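Local atomic coordinates of ferritin like protein (Caulobacter vibrioides, PDB entry 3HL1), a protein that is of unknown function but belongs to the ferritin-like family and probably binds metal within a bundle of helices. Residues Y52-I64 / A195-E207. Sequence-based numbering, arbitrary orientation.
Sequences YQEMLHAQLVSNI and ALTLVDIIVDQGE
His57 reaches across to helix 188-207 edge-on and donates from NE2 to Gln205 OE1, 2.6 Å away. The acceptor oxygen is met on a lone pair in the carbonyl plane, but the bond is bent at the proton (141°), OE1 lying toward the CD2 side of NE2 and slightly out of the imidazole plane. ND1, at the other side of the ring, is hydrogen-bonded to Glu22 OE1 of helix 8-35, and the two bonds together fix the rotation of the ring. Ile202 lies over one face of this ring in a CH-pi contact, its CG2 methyl 3.9 Å from the centroid. The histidine and isoleucine chains point contrary ways. Gln205 also stacks on Gln53: their amide planes are only 9° apart and overlap. The two NE2 atoms, 3.4 Å from each other and both donors, do not bond, and Gln53 OE1 is instead engaged by His233 NE2.

Segments 52-64 and 195-207 run nearly antiparallel, their axes approaching to 9.8 Å, and pack as neighbours in the helical bundle expected of a ferritin-like protein. An unidentified ligand sits beside His57 and hydrogen-bonds to Glu54 OE2 and Ile202 O; its presence is consistent with a polar pocket beside the ring.

Farther along, the interface turns apolar. Ile202, with CG1 anti to its carbonyl carbon (chi1 -66°), brings CD1 against both Leu60 CB and Val61 CG2, crossing the valine at about a right angle. Leu60 CD1 meets Ile201 CG2 at 4.0 Å. Beyond it Ile64 runs alongside Leu198 in the opposite sense, and its CD1 comes 3.6 Å from Val199 CG2, while the CG2 branch faces Ala195 CB at 4.2 Å. Phe15 of helix 8-35 also packs against Ile64.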
# COMPACT_ATOMS: atom_id res chain seq x y z
N TYR A 52 7.38 -3.56 -4.24
CA TYR A 52 8.25 -4.06 -3.20
C TYR A 52 8.37 -3.04 -2.07
O TYR A 52 8.38 -3.41 -0.92
CB TYR A 52 9.66 -4.38 -3.74
CG TYR A 52 9.71 -5.56 -4.73
CD1 TYR A 52 8.63 -6.45 -4.89
CD2 TYR A 52 10.85 -5.79 -5.50
CE1 TYR A 52 8.69 -7.52 -5.79
CE2 TYR A 52 10.93 -6.87 -6.40
CZ TYR A 52 9.85 -7.73 -6.53
OH TYR A 52 9.93 -8.79 -7.41
N GLN A 53 8.43 -1.75 -2.40
CA GLN A 53 8.42 -0.71 -1.38
C GLN A 53 7.11 -0.64 -0.62
O GLN A 53 7.10 -0.39 0.60
CB GLN A 53 8.76 0.65 -1.97
CG GLN A 53 10.17 0.65 -2.52
CD GLN A 53 10.68 2.04 -2.81
OE1 GLN A 53 9.91 2.94 -3.18
NE2 GLN A 53 11.97 2.22 -2.65
N GLU A 54 5.99 -0.87 -1.29
CA GLU A 54 4.70 -0.89 -0.57
C GLU A 54 4.67 -1.99 0.47
O GLU A 54 4.16 -1.78 1.55
CB GLU A 54 3.51 -1.04 -1.53
CG GLU A 54 3.29 0.14 -2.43
CD GLU A 54 2.95 1.42 -1.62
OE1 GLU A 54 1.87 1.52 -1.05
OE2 GLU A 54 3.79 2.31 -1.55
N MSE A 55 5.19 -3.16 0.12
CA MSE A 55 5.25 -4.31 1.03
C MSE A 55 6.08 -3.98 2.25
O MSE A 55 5.67 -4.25 3.39
CB MSE A 55 5.82 -5.53 0.30
CG MSE A 55 4.87 -6.08 -0.75
SE MSE A 55 5.79 -7.31 -1.96
CE MSE A 55 4.42 -7.58 -3.17
N LEU A 56 7.24 -3.38 2.02
CA LEU A 56 8.06 -2.84 3.09
C LEU A 56 7.27 -1.85 3.96
O LEU A 56 7.35 -1.94 5.18
CB LEU A 56 9.35 -2.18 2.54
CG LEU A 56 10.15 -1.41 3.59
CD1 LEU A 56 10.74 -2.43 4.57
CD2 LEU A 56 11.21 -0.46 3.03
N HIS A 57 6.49 -0.95 3.34
CA HIS A 57 5.70 0.01 4.11
C HIS A 57 4.76 -0.72 5.04
O HIS A 57 4.63 -0.31 6.21
CB HIS A 57 4.92 1.01 3.26
CG HIS A 57 5.78 1.87 2.39
ND1 HIS A 57 5.25 2.70 1.42
CD2 HIS A 57 7.12 1.98 2.30
CE1 HIS A 57 6.24 3.29 0.78
NE2 HIS A 57 7.39 2.87 1.29
N ALA A 58 4.10 -1.75 4.54
CA ALA A 58 3.18 -2.55 5.36
C ALA A 58 3.90 -3.11 6.59
O ALA A 58 3.39 -2.99 7.72
CB ALA A 58 2.50 -3.69 4.53
N GLN A 59 5.06 -3.72 6.38
CA GLN A 59 5.89 -4.22 7.47
C GLN A 59 6.26 -3.15 8.50
O GLN A 59 6.22 -3.40 9.71
CB GLN A 59 7.17 -4.86 6.90
CG GLN A 59 8.21 -5.16 7.98
CD GLN A 59 9.42 -5.86 7.45
OE1 GLN A 59 9.32 -7.01 7.00
NE2 GLN A 59 10.58 -5.18 7.48
N LEU A 60 6.63 -1.97 8.03
CA LEU A 60 7.05 -0.86 8.89
C LEU A 60 5.91 -0.37 9.72
O LEU A 60 6.10 -0.06 10.93
CB LEU A 60 7.66 0.28 8.06
CG LEU A 60 8.97 -0.08 7.29
CD1 LEU A 60 9.55 1.18 6.63
CD2 LEU A 60 9.96 -0.73 8.19
N VAL A 61 4.74 -0.26 9.11
CA VAL A 61 3.56 0.12 9.85
C VAL A 61 3.26 -0.92 10.93
O VAL A 61 3.02 -0.56 12.05
CB VAL A 61 2.31 0.40 8.97
CG1 VAL A 61 1.07 0.60 9.86
CG2 VAL A 61 2.51 1.66 8.10
N SER A 62 3.32 -2.21 10.59
CA SER A 62 3.12 -3.25 11.60
C SER A 62 4.12 -3.09 12.76
O SER A 62 3.79 -3.23 13.94
CB SER A 62 3.30 -4.65 10.98
OG SER A 62 3.11 -5.66 11.98
N ASN A 63 5.37 -2.82 12.43
CA ASN A 63 6.41 -2.63 13.45
C ASN A 63 6.15 -1.43 14.35
O ASN A 63 6.26 -1.54 15.57
CB ASN A 63 7.84 -2.51 12.79
CG ASN A 63 8.35 -3.83 12.29
OD1 ASN A 63 7.77 -4.90 12.57
ND2 ASN A 63 9.49 -3.78 11.52
N ILE A 64 5.73 -0.33 13.77
CA ILE A 64 5.38 0.85 14.56
C ILE A 64 4.17 0.54 15.46
O ILE A 64 4.16 0.82 16.64
CB ILE A 64 5.04 2.07 13.66
CG1 ILE A 64 6.26 2.50 12.82
CG2 ILE A 64 4.54 3.27 14.53
CD1 ILE A 64 5.89 3.47 11.71
N ALA A 195 10.63 4.90 15.71
CA ALA A 195 9.33 4.80 14.98
C ALA A 195 9.19 5.93 13.99
O ALA A 195 8.71 5.74 12.88
CB ALA A 195 8.15 4.80 15.99
N LEU A 196 9.60 7.13 14.39
CA LEU A 196 9.54 8.31 13.51
C LEU A 196 10.42 8.12 12.28
O LEU A 196 10.07 8.54 11.18
CB LEU A 196 9.99 9.59 14.23
CG LEU A 196 9.00 10.37 15.09
CD1 LEU A 196 9.71 11.66 15.60
CD2 LEU A 196 7.70 10.70 14.36
N THR A 197 11.57 7.49 12.46
CA THR A 197 12.44 7.23 11.34
C THR A 197 11.73 6.32 10.36
O THR A 197 11.79 6.55 9.17
CB THR A 197 13.75 6.61 11.84
OG1 THR A 197 14.35 7.53 12.77
CG2 THR A 197 14.69 6.25 10.69
N LEU A 198 11.07 5.28 10.86
CA LEU A 198 10.32 4.36 10.00
C LEU A 198 9.23 5.10 9.24
O LEU A 198 9.05 4.85 8.03
CB LEU A 198 9.76 3.16 10.76
CG LEU A 198 10.72 2.31 11.60
CD1 LEU A 198 10.00 1.08 12.10
CD2 LEU A 198 11.94 2.01 10.85
N VAL A 199 8.51 6.02 9.89
CA VAL A 199 7.52 6.85 9.16
C VAL A 199 8.18 7.66 8.03
O VAL A 199 7.64 7.74 6.92
CB VAL A 199 6.71 7.78 10.07
CG1 VAL A 199 5.78 8.71 9.24
CG2 VAL A 199 5.89 6.96 11.06
N ASP A 200 9.35 8.24 8.32
CA ASP A 200 10.10 9.05 7.32
C ASP A 200 10.52 8.26 6.10
O ASP A 200 10.35 8.72 5.01
CB ASP A 200 11.34 9.72 7.95
CG ASP A 200 10.96 10.96 8.75
OD1 ASP A 200 9.84 11.51 8.55
OD2 ASP A 200 11.77 11.40 9.59
N ILE A 201 10.99 7.03 6.30
CA ILE A 201 11.26 6.13 5.20
C ILE A 201 10.03 5.87 4.34
O ILE A 201 10.15 5.85 3.14
CB ILE A 201 11.79 4.75 5.70
CG1 ILE A 201 13.18 4.89 6.33
CG2 ILE A 201 11.84 3.74 4.51
CD1 ILE A 201 13.54 3.76 7.27
N ILE A 202 8.86 5.63 4.96
CA ILE A 202 7.62 5.38 4.25
C ILE A 202 7.21 6.57 3.37
O ILE A 202 6.89 6.41 2.19
CB ILE A 202 6.44 5.06 5.23
CG1 ILE A 202 6.66 3.73 5.95
CG2 ILE A 202 5.13 4.98 4.44
CD1 ILE A 202 5.69 3.46 7.12
N VAL A 203 7.19 7.76 3.98
CA VAL A 203 6.75 8.97 3.29
C VAL A 203 7.76 9.41 2.21
O VAL A 203 7.35 9.79 1.11
CB VAL A 203 6.52 10.10 4.26
CG1 VAL A 203 6.16 11.39 3.51
CG2 VAL A 203 5.36 9.70 5.24
N ASP A 204 9.06 9.34 2.52
CA ASP A 204 10.12 9.68 1.56
C ASP A 204 10.02 8.82 0.31
O ASP A 204 10.27 9.31 -0.78
CB ASP A 204 11.53 9.43 2.12
CG ASP A 204 11.95 10.41 3.21
OD1 ASP A 204 11.22 11.36 3.51
OD2 ASP A 204 13.01 10.18 3.81
N GLN A 205 9.66 7.55 0.46
CA GLN A 205 9.55 6.64 -0.68
C GLN A 205 8.34 6.96 -1.55
O GLN A 205 8.43 6.87 -2.75
CB GLN A 205 9.53 5.17 -0.25
CG GLN A 205 10.88 4.68 0.28
CD GLN A 205 10.92 3.19 0.60
OE1 GLN A 205 9.90 2.53 0.73
NE2 GLN A 205 12.12 2.66 0.72
N GLY A 206 7.22 7.32 -0.95
CA GLY A 206 6.03 7.67 -1.72
C GLY A 206 6.09 8.99 -2.48
O GLY A 206 5.85 9.02 -3.69
N GLU A 207 6.40 10.07 -1.75
CA GLU A 207 6.32 11.43 -2.29
C GLU A 207 7.65 12.17 -2.37
O GLU A 207 7.71 13.22 -2.97
CB GLU A 207 5.33 12.29 -1.48
CG GLU A 207 5.63 12.39 0.01
CD GLU A 207 4.77 13.43 0.74
OE1 GLU A 207 3.54 13.54 0.45
OE2 GLU A 207 5.34 14.11 1.64